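Local coordinates for protein MATE family efflux transporter (Vibrio cholerae, PDB 6IDP) that probably exports drugs across the bacterial membrane as a MATE-family multidrug transporter, with conformational changes that depend on protons, at residues L107-L112 and W136-A141; F127-H132 and L187-A192; M241-L246 and T384-R389. One frame throughout, in Å; residues are numbered along the deposited sequence.

Contact 1. Residues L107-L112 and W136-A141. With OLC ((2R)-2,3-dihydroxypropyl (9Z)-octadec-9-enoate), chain R.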
loop_
_atom_site.group_PDB
_atom_site.type_symbol
_atom_site.label_atom_id
_atom_site.label_comp_id
_atom_site.label_asym_id
_atom_site.label_seq_id
_atom_site.Cartn_x
_atom_site.Cartn_y
_atom_site.Cartn_z
ATOM N N LEU A 107 -6.285 20.593 -6.389
ATOM C CA LEU A 107 -6.997 21.760 -6.902
ATOM C C LEU A 107 -8.143 21.379 -7.837
ATOM O O LEU A 107 -9.259 21.879 -7.695
ATOM C CB LEU A 107 -6.027 22.698 -7.628
ATOM C CG LEU A 107 -6.637 23.853 -8.428
ATOM C CD1 LEU A 107 -7.487 24.749 -7.539
ATOM C CD2 LEU A 107 -5.549 24.660 -9.120
ATOM N N VAL A 108 -7.869 20.495 -8.793
ATOM C CA VAL A 108 -8.876 20.135 -9.785
ATOM C C VAL A 108 -9.955 19.233 -9.187
ATOM O O VAL A 108 -11.079 19.194 -9.684
ATOM C CB VAL A 108 -8.245 19.438 -11.015
ATOM C CG1 VAL A 108 -7.106 20.278 -11.570
ATOM C CG2 VAL A 108 -7.760 18.041 -10.664
ATOM N N LEU A 109 -9.616 18.522 -8.116
ATOM C CA LEU A 109 -10.580 17.651 -7.457
ATOM C C LEU A 109 -11.618 18.465 -6.691
ATOM O O LEU A 109 -12.808 18.150 -6.722
ATOM C CB LEU A 109 -9.874 16.673 -6.516
ATOM C CG LEU A 109 -9.052 15.572 -7.190
ATOM C CD1 LEU A 109 -8.449 14.638 -6.155
ATOM C CD2 LEU A 109 -9.901 14.802 -8.188
ATOM N N TYR A 110 -11.170 19.514 -6.008
ATOM C CA TYR A 110 -12.091 20.385 -5.292
ATOM C C TYR A 110 -12.925 21.197 -6.277
ATOM O O TYR A 110 -14.092 21.492 -6.020
ATOM C CB TYR A 110 -11.344 21.320 -4.337
ATOM C CG TYR A 110 -12.276 22.113 -3.450
ATOM C CD1 TYR A 110 -12.740 21.585 -2.254
ATOM C CD2 TYR A 110 -12.705 23.382 -3.818
ATOM C CE1 TYR A 110 -13.599 22.300 -1.444
ATOM C CE2 TYR A 110 -13.567 24.107 -3.015
ATOM C CZ TYR A 110 -14.010 23.560 -1.829
ATOM O OH TYR A 110 -14.865 24.277 -1.025
ATOM N N LEU A 111 -12.319 21.552 -7.404
ATOM C CA LEU A 111 -13.011 22.303 -8.447
ATOM C C LEU A 111 -14.161 21.504 -9.050
ATOM O O LEU A 111 -15.202 22.059 -9.396
ATOM C CB LEU A 111 -12.029 22.714 -9.547
ATOM C CG LEU A 111 -11.641 24.193 -9.628
ATOM C CD1 LEU A 111 -11.435 24.784 -8.242
ATOM C CD2 LEU A 111 -10.400 24.374 -10.492
ATOM N N LEU A 112 -13.968 20.195 -9.169
ATOM C CA LEU A 112 -14.957 19.332 -9.803
ATOM C C LEU A 112 -15.646 18.425 -8.791
ATOM O O LEU A 112 -16.041 17.308 -9.127
ATOM C CB LEU A 112 -14.299 18.483 -10.894
ATOM C CG LEU A 112 -13.418 19.207 -11.914
ATOM C CD1 LEU A 112 -12.655 18.204 -12.769
ATOM C CD2 LEU A 112 -14.247 20.139 -12.783
ATOM N N TRP A 136 -10.011 21.109 4.142
ATOM C CA TRP A 136 -9.111 20.587 5.160
ATOM C C TRP A 136 -8.553 19.222 4.774
ATOM O O TRP A 136 -7.372 18.943 4.988
ATOM C CB TRP A 136 -9.827 20.489 6.507
ATOM C CG TRP A 136 -10.271 21.810 7.056
ATOM C CD1 TRP A 136 -11.537 22.319 7.041
ATOM C CD2 TRP A 136 -9.452 22.788 7.708
ATOM N NE1 TRP A 136 -11.556 23.555 7.642
ATOM C CE2 TRP A 136 -10.289 23.865 8.060
ATOM C CE3 TRP A 136 -8.092 22.860 8.025
ATOM C CZ2 TRP A 136 -9.810 24.998 8.714
ATOM C CZ3 TRP A 136 -7.620 23.984 8.677
ATOM C CH2 TRP A 136 -8.476 25.038 9.013
ATOM N N TRP A 137 -9.400 18.371 4.201
ATOM C CA TRP A 137 -8.993 17.000 3.925
ATOM C C TRP A 137 -7.979 16.897 2.788
ATOM O O TRP A 137 -7.023 16.132 2.884
ATOM C CB TRP A 137 -10.204 16.116 3.612
ATOM C CG TRP A 137 -9.781 14.702 3.419
ATOM C CD1 TRP A 137 -9.626 13.755 4.387
ATOM C CD2 TRP A 137 -9.404 14.083 2.185
ATOM N NE1 TRP A 137 -9.193 12.578 3.830
ATOM C CE2 TRP A 137 -9.048 12.753 2.479
ATOM C CE3 TRP A 137 -9.341 14.521 0.860
ATOM C CZ2 TRP A 137 -8.636 11.858 1.497
ATOM C CZ3 TRP A 137 -8.932 13.631 -0.113
ATOM C CH2 TRP A 137 -8.586 12.315 0.210
ATOM N N LEU A 138 -8.193 17.647 1.713
ATOM C CA LEU A 138 -7.239 17.652 0.605
ATOM C C LEU A 138 -5.896 18.210 1.064
ATOM O O LEU A 138 -4.840 17.783 0.591
ATOM C CB LEU A 138 -7.774 18.461 -0.581
ATOM C CG LEU A 138 -8.795 17.738 -1.465
ATOM C CD1 LEU A 138 -9.456 18.700 -2.440
ATOM C CD2 LEU A 138 -8.122 16.593 -2.211
ATOM N N ALA A 139 -5.944 19.156 1.997
ATOM C CA ALA A 139 -4.732 19.718 2.585
ATOM C C ALA A 139 -3.977 18.655 3.379
ATOM O O ALA A 139 -2.748 18.621 3.379
ATOM C CB ALA A 139 -5.076 20.899 3.474
ATOM N N SER A 140 -4.727 17.791 4.058
ATOM C CA SER A 140 -4.145 16.687 4.811
ATOM C C SER A 140 -3.596 15.625 3.868
ATOM O O SER A 140 -2.605 14.964 4.176
ATOM C CB SER A 140 -5.183 16.066 5.754
ATOM O OG SER A 140 -6.182 15.380 5.022
ATOM N N ALA A 141 -4.247 15.461 2.722
ATOM C CA ALA A 141 -3.792 14.499 1.726
ATOM C C ALA A 141 -2.462 14.942 1.122
ATOM O O ALA A 141 -1.577 14.121 0.881
ATOM C CB ALA A 141 -4.842 14.320 0.639
HETATM C C18 OLC R . -1.069 22.510 -0.910
HETATM C C10 OLC R . -7.967 24.835 -3.793
HETATM C C9 OLC R . -8.599 25.914 -4.305
HETATM C C17 OLC R . -2.394 22.037 -0.352
HETATM C C11 OLC R . -8.491 24.140 -2.555
HETATM C C8 OLC R . -9.854 26.462 -3.659
HETATM C C16 OLC R . -3.404 21.925 -1.474
HETATM C C12 OLC R . -8.131 22.669 -2.605
HETATM C C7 OLC R . -10.376 27.626 -4.474
HETATM C C15 OLC R . -4.809 21.866 -0.911
HETATM C C13 OLC R . -7.185 22.330 -1.472
HETATM C C6 OLC R . -11.852 27.812 -4.201
HETATM C C14 OLC R . -5.803 22.072 -2.034
HETATM C C5 OLC R . -12.574 28.127 -5.493
#

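Contact 2. Residues F127-H132 and L187-A192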
loop_
_atom_site.group_PDB
_atom_site.type_symbol
_atom_site.label_atom_id
_atom_site.label_comp_id
_atom_site.label_asym_id
_atom_site.label_seq_id
_atom_site.Cartn_x
_atom_site.Cartn_y
_atom_site.Cartn_z
ATOM N N PHE A 127 -23.251 17.591 -0.062
ATOM C CA PHE A 127 -22.514 18.689 -0.686
ATOM C C PHE A 127 -22.179 19.820 0.292
ATOM O O PHE A 127 -21.106 20.424 0.209
ATOM C CB PHE A 127 -23.316 19.249 -1.869
ATOM C CG PHE A 127 -23.375 18.329 -3.070
ATOM C CD1 PHE A 127 -23.852 17.031 -2.958
ATOM C CD2 PHE A 127 -22.978 18.778 -4.319
ATOM C CE1 PHE A 127 -23.914 16.196 -4.060
ATOM C CE2 PHE A 127 -23.038 17.947 -5.426
ATOM C CZ PHE A 127 -23.507 16.655 -5.295
ATOM N N ALA A 128 -23.098 20.099 1.213
ATOM C CA ALA A 128 -22.911 21.156 2.203
ATOM C C ALA A 128 -21.693 20.905 3.091
ATOM O O ALA A 128 -20.956 21.832 3.430
ATOM C CB ALA A 128 -24.162 21.299 3.058
ATOM N N ILE A 129 -21.489 19.646 3.463
ATOM C CA ILE A 129 -20.377 19.272 4.328
ATOM C C ILE A 129 -19.064 19.175 3.547
ATOM O O ILE A 129 -18.012 19.582 4.039
ATOM C CB ILE A 129 -20.652 17.932 5.044
ATOM C CG1 ILE A 129 -21.973 18.000 5.816
ATOM C CG2 ILE A 129 -19.512 17.578 5.984
ATOM C CD1 ILE A 129 -22.275 16.753 6.623
ATOM N N ILE A 130 -19.133 18.649 2.325
ATOM C CA ILE A 130 -17.946 18.480 1.484
ATOM C C ILE A 130 -17.320 19.827 1.107
ATOM O O ILE A 130 -16.099 19.930 0.953
ATOM C CB ILE A 130 -18.283 17.666 0.201
ATOM C CG1 ILE A 130 -17.776 16.227 0.330
ATOM C CG2 ILE A 130 -17.667 18.288 -1.043
ATOM C CD1 ILE A 130 -18.266 15.512 1.558
ATOM N N ASP A 131 -18.155 20.858 0.985
ATOM C CA ASP A 131 -17.693 22.199 0.625
ATOM C C ASP A 131 -16.583 22.707 1.539
ATOM O O ASP A 131 -15.674 23.409 1.094
ATOM C CB ASP A 131 -18.861 23.193 0.641
ATOM C CG ASP A 131 -19.477 23.397 -0.730
ATOM O OD1 ASP A 131 -18.783 23.155 -1.740
ATOM O OD2 ASP A 131 -20.653 23.809 -0.797
ATOM N N HIS A 132 -16.651 22.349 2.817
ATOM C CA HIS A 132 -15.626 22.774 3.761
ATOM C C HIS A 132 -14.725 21.618 4.203
ATOM O O HIS A 132 -13.560 21.833 4.543
ATOM C CB HIS A 132 -16.266 23.446 4.980
ATOM C CG HIS A 132 -17.261 22.589 5.697
ATOM N ND1 HIS A 132 -16.900 21.705 6.691
ATOM C CD2 HIS A 132 -18.605 22.485 5.570
ATOM C CE1 HIS A 132 -17.980 21.090 7.143
ATOM N NE2 HIS A 132 -19.027 21.546 6.480
ATOM N N LEU A 187 -14.999 20.794 16.023
ATOM C CA LEU A 187 -14.764 20.934 14.593
ATOM C C LEU A 187 -15.315 19.717 13.860
ATOM O O LEU A 187 -15.597 19.770 12.661
ATOM C CB LEU A 187 -13.272 21.118 14.311
ATOM C CG LEU A 187 -12.664 22.296 15.076
ATOM C CD1 LEU A 187 -11.169 22.422 14.831
ATOM C CD2 LEU A 187 -13.383 23.585 14.707
ATOM N N GLY A 188 -15.468 18.624 14.601
ATOM C CA GLY A 188 -16.087 17.415 14.093
ATOM C C GLY A 188 -15.354 16.771 12.937
ATOM O O GLY A 188 -14.223 16.301 13.082
ATOM N N ILE A 189 -16.010 16.749 11.782
ATOM C CA ILE A 189 -15.455 16.109 10.599
ATOM C C ILE A 189 -14.196 16.849 10.130
ATOM O O ILE A 189 -13.233 16.225 9.686
ATOM C CB ILE A 189 -16.516 16.026 9.465
ATOM C CG1 ILE A 189 -16.051 15.098 8.341
ATOM C CG2 ILE A 189 -16.906 17.414 8.950
ATOM C CD1 ILE A 189 -15.932 13.649 8.761
ATOM N N ASP A 190 -14.188 18.173 10.264
ATOM C CA ASP A 190 -13.019 18.960 9.887
ATOM C C ASP A 190 -11.876 18.732 10.872
ATOM O O ASP A 190 -10.708 18.748 10.489
ATOM C CB ASP A 190 -13.364 20.452 9.815
ATOM C CG ASP A 190 -14.323 20.776 8.686
ATOM O OD1 ASP A 190 -14.546 19.903 7.823
ATOM O OD2 ASP A 190 -14.847 21.910 8.657
ATOM N N GLY A 191 -12.225 18.511 12.135
ATOM C CA GLY A 191 -11.242 18.310 13.185
ATOM C C GLY A 191 -10.315 17.132 12.951
ATOM O O GLY A 191 -9.134 17.188 13.294
ATOM N N ALA A 192 -10.849 16.063 12.365
ATOM C CA ALA A 192 -10.056 14.876 12.070
ATOM C C ALA A 192 -8.980 15.184 11.033
ATOM O O ALA A 192 -7.842 14.728 11.152
ATOM C CB ALA A 192 -10.950 13.749 11.585
#

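Contact 3. Residues M241-L246 and T384-R389. With OLC ((2R)-2,3-dihydroxypropyl (9Z)-octadec-9-enoate), chain S.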
loop_
_atom_site.group_PDB
_atom_site.type_symbol
_atom_site.label_atom_id
_atom_site.label_comp_id
_atom_site.label_asym_id
_atom_site.label_seq_id
_atom_site.Cartn_x
_atom_site.Cartn_y
_atom_site.Cartn_z
ATOM N N MET A 241 1.276 3.167 -11.170
ATOM C CA MET A 241 0.004 3.821 -10.879
ATOM C C MET A 241 -1.173 2.993 -11.373
ATOM O O MET A 241 -2.184 2.864 -10.681
ATOM C CB MET A 241 -0.050 5.208 -11.512
ATOM C CG MET A 241 0.646 6.289 -10.716
ATOM S SD MET A 241 0.389 7.905 -11.467
ATOM C CE MET A 241 1.402 8.932 -10.412
ATOM N N LEU A 242 -1.037 2.449 -12.579
ATOM C CA LEU A 242 -2.064 1.591 -13.158
ATOM C C LEU A 242 -2.347 0.386 -12.269
ATOM O O LEU A 242 -3.489 -0.058 -12.160
ATOM C CB LEU A 242 -1.648 1.121 -14.550
ATOM C CG LEU A 242 -2.171 1.931 -15.733
ATOM C CD1 LEU A 242 -1.655 1.348 -17.036
ATOM C CD2 LEU A 242 -3.690 1.952 -15.715
ATOM N N SER A 243 -1.301 -0.136 -11.636
ATOM C CA SER A 243 -1.435 -1.299 -10.766
ATOM C C SER A 243 -2.270 -0.989 -9.529
ATOM O O SER A 243 -2.912 -1.875 -8.970
ATOM C CB SER A 243 -0.059 -1.817 -10.350
ATOM O OG SER A 243 0.640 -2.344 -11.461
ATOM N N GLN A 244 -2.253 0.271 -9.105
ATOM C CA GLN A 244 -3.041 0.699 -7.956
ATOM C C GLN A 244 -4.509 0.840 -8.337
ATOM O O GLN A 244 -5.392 0.806 -7.484
ATOM C CB GLN A 244 -2.510 2.024 -7.402
ATOM C CG GLN A 244 -1.021 2.018 -7.103
ATOM C CD GLN A 244 -0.645 1.010 -6.035
ATOM O OE1 GLN A 244 -1.346 0.859 -5.036
ATOM N NE2 GLN A 244 0.464 0.313 -6.244
ATOM N N LEU A 245 -4.754 0.993 -9.633
ATOM C CA LEU A 245 -6.101 1.199 -10.148
ATOM C C LEU A 245 -6.890 -0.110 -10.217
ATOM O O LEU A 245 -8.122 -0.105 -10.225
ATOM C CB LEU A 245 -6.031 1.850 -11.533
ATOM C CG LEU A 245 -7.326 2.285 -12.217
ATOM C CD1 LEU A 245 -7.955 3.463 -11.489
ATOM C CD2 LEU A 245 -7.063 2.626 -13.677
ATOM N N LEU A 246 -6.173 -1.229 -10.255
ATOM C CA LEU A 246 -6.799 -2.541 -10.410
ATOM C C LEU A 246 -7.591 -3.028 -9.179
ATOM O O LEU A 246 -8.699 -3.532 -9.339
ATOM C CB LEU A 246 -5.740 -3.586 -10.790
ATOM C CG LEU A 246 -4.930 -3.313 -12.060
ATOM C CD1 LEU A 246 -3.929 -4.432 -12.308
ATOM C CD2 LEU A 246 -5.843 -3.131 -13.262
ATOM N N THR A 384 2.011 -6.568 -15.510
ATOM C CA THR A 384 1.479 -7.804 -16.073
ATOM C C THR A 384 1.081 -8.785 -14.975
ATOM O O THR A 384 0.012 -9.393 -15.031
ATOM C CB THR A 384 2.496 -8.486 -17.008
ATOM O OG1 THR A 384 2.799 -7.615 -18.103
ATOM C CG2 THR A 384 1.937 -9.795 -17.551
ATOM N N ILE A 385 1.945 -8.929 -13.976
ATOM C CA ILE A 385 1.688 -9.842 -12.870
ATOM C C ILE A 385 0.438 -9.413 -12.102
ATOM O O ILE A 385 -0.430 -10.239 -11.807
ATOM C CB ILE A 385 2.897 -9.922 -11.914
ATOM C CG1 ILE A 385 4.098 -10.551 -12.632
ATOM C CG2 ILE A 385 2.544 -10.723 -10.671
ATOM C CD1 ILE A 385 5.376 -10.578 -11.813
ATOM N N SER A 386 0.347 -8.119 -11.805
ATOM C CA SER A 386 -0.820 -7.543 -11.137
ATOM C C SER A 386 -2.107 -7.731 -11.937
ATOM O O SER A 386 -3.145 -8.082 -11.378
ATOM C CB SER A 386 -0.602 -6.049 -10.877
ATOM O OG SER A 386 0.450 -5.831 -9.956
ATOM N N ALA A 387 -2.041 -7.485 -13.242
ATOM C CA ALA A 387 -3.218 -7.609 -14.095
ATOM C C ALA A 387 -3.671 -9.062 -14.229
ATOM O O ALA A 387 -4.867 -9.353 -14.159
ATOM C CB ALA A 387 -2.943 -7.015 -15.463
ATOM N N LEU A 388 -2.713 -9.965 -14.430
ATOM C CA LEU A 388 -3.007 -11.392 -14.548
ATOM C C LEU A 388 -3.662 -11.928 -13.283
ATOM O O LEU A 388 -4.633 -12.680 -13.346
ATOM C CB LEU A 388 -1.732 -12.184 -14.843
ATOM C CG LEU A 388 -1.256 -12.228 -16.294
ATOM C CD1 LEU A 388 0.052 -12.994 -16.397
ATOM C CD2 LEU A 388 -2.320 -12.858 -17.180
ATOM N N ARG A 389 -3.115 -11.532 -12.138
ATOM C CA ARG A 389 -3.642 -11.926 -10.839
ATOM C C ARG A 389 -5.120 -11.570 -10.733
ATOM O O ARG A 389 -5.926 -12.363 -10.252
ATOM C CB ARG A 389 -2.854 -11.252 -9.712
ATOM C CG ARG A 389 -3.217 -11.737 -8.316
ATOM C CD ARG A 389 -4.209 -10.822 -7.616
ATOM N NE ARG A 389 -4.882 -11.509 -6.518
ATOM C CZ ARG A 389 -5.609 -10.899 -5.587
ATOM N NH1 ARG A 389 -5.750 -9.581 -5.609
ATOM N NH2 ARG A 389 -6.189 -11.609 -4.626
HETATM C C18 OLC S . -4.547 -2.942 -17.332
HETATM C C10 OLC S . 3.132 -6.279 -21.696
HETATM C C9 OLC S . 4.310 -6.914 -21.526
HETATM C C17 OLC S . -4.002 -3.947 -18.325
HETATM C C11 OLC S . 2.532 -5.452 -20.579
HETATM C C8 OLC S . 5.057 -6.813 -20.214
HETATM C C16 OLC S . -2.491 -3.971 -18.244
HETATM C C12 OLC S . 1.295 -4.745 -21.089
HETATM C C7 OLC S . 5.925 -8.038 -20.030
HETATM C C15 OLC S . -1.941 -4.978 -19.231
HETATM C C13 OLC S . 0.059 -5.467 -20.600
HETATM C C6 OLC S . 6.858 -8.175 -21.213
HETATM C C14 OLC S . -0.441 -4.808 -19.333
#

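Contact 1. Residues L107-L112 and W136-A141
Residues L109 and Y110 meet L138 in the first MatE region of this all-helical membrane transporter, where helix 84-111 packs on helix 124-156. At the start of 107-112, L107 turns away from the partner helix toward a monoolein acyl chain, its CD1 lying 3.6 Å from lipid C9. Two residues on, L109 comes at L138 tip to tip, its CD1 4.4 Å from L138 CD2, while the same side chain also rests on I56 and I60 of helix 54-80. Y110 gives the tighter meeting: its CB lies 3.7 Å from L138 CD1, a methyl that sits at the edge of the phenol ring, near its plane. With CG anti to the backbone N (chi1 -173°), the ring is carried away from L138, toward W134, L135 and the backbone of D131, whose O is a probable hydrogen-bond partner of the hydroxyl, although the modelled separation is unusually short and its exact length doubtful. R113 adds a cation-pi contact to this aromatic. The acyl chain passes obliquely over the side chain of L138, which thus meets Y110 through CD1 and the lipid through CB. Lipid C12 is 3.9 Å from Y110 CB, and the next carbon, C13, is 4.0 Å from L138 CB.

Contact 2. Residues F127-H132 and L187-A192
CG of H132 sits between its backbone N and carbonyl carbon (chi1 57°), and D190 sets its carboxylate anti to its own carbonyl carbon, beside the backbone N; together these torsions bring ND1 of the one up to the oxygens of the other. The result is a His-carboxylate hydrogen bond, with ND1 as donor, between helix 124-156 and the 187-192 segment leading into helix 189-213. The main acceptor is OD2 of D190, 2.8 Å from H132 ND1; it takes the N-H on its syn lone pair, on the side of the other oxygen. The bond is bent, with an N-H...O angle of 139°, in part because OD2 is tilted from the ring plane. A second, weak bond reaches from H132 ND1 to D190 OD1 at 3.2 Å, making the grip forked. Ring and carboxylate planes stand 77° apart, so the two groups meet crosswise. The carbonyl of I129 lies over the centre of one imidazole face, its O 3.2 Å above the plane, which probably restricts rotation of the ring. Beside the polar pair, I129 and I189 cross at about a right angle and touch through their branch methyls, CG2 to CG2, at 4.0 Å. I189 CG2 also lies 4.2 Å from H132 CE1, joining the apolar and polar halves. Around them, I129 rests on L45 and A49 of helix 44-51, D131 forms a salt bridge with R113 of helix 113-119, and Y133 of helix 124-156 packs on both I189 and D190.

Contact 3. Residues M241-L246 and T384-R389
L246 and S386 bury the most surface here, with S243 next. L246 lies over the backbone of the partner helix: its CD1 is 3.7 Å from the N of A387 and 3.8 Å from the C of S386, so one methyl presses on the peptide link between these two residues. The same CD1 lies 4.0 Å from S386 CB and 4.2 Å from A387 CB. At the lipid side, a monoolein chain passes A387, its C16 4.1 Å from A387 CB. One helical turn before L246, S243 lies beside S386, which points toward its segment, at the closest backbone approach, CA to CA 6.3 Å. Segments 241-246 and 384-389 run almost parallel, 13° apart with axes 9.6 Å from each other, and join helix 226-259 to the long helix 379-435 within the second MatE region of the transporter. F391 also packs on L246, and V370 of helix 360-375 on S386. The two serine OG atoms are 3.8 Å apart, too far to bond. Each has its OG anti to its carbonyl carbon, beside the backbone N, and bonds back to its own helix: S243 to the O of P239, S386 to the O of A382.

Overall arrangement
Contacts 1 and 2 form one neighbourhood, their centres 12 Å apart and both built on helix 124-156. Their segments alternate along the chain, and they touch directly: W136 of contact 1 packs its CD1 3.6 Å from CG of D190 in contact 2, and residues of 107-112 and 127-132 also meet. Contact 3 belongs to the other MatE region, its centre 26 Å from that of contact 1 and 33 Å from that of contact 2, with nearest atoms about 12 Å and 20 Å away. Contacts 1 and 3 each border a bound monoolein chain, which puts an edge of each beside lipid, whereas the side chain of H132 in contact 2 is about 11 Å from a bound monoolein.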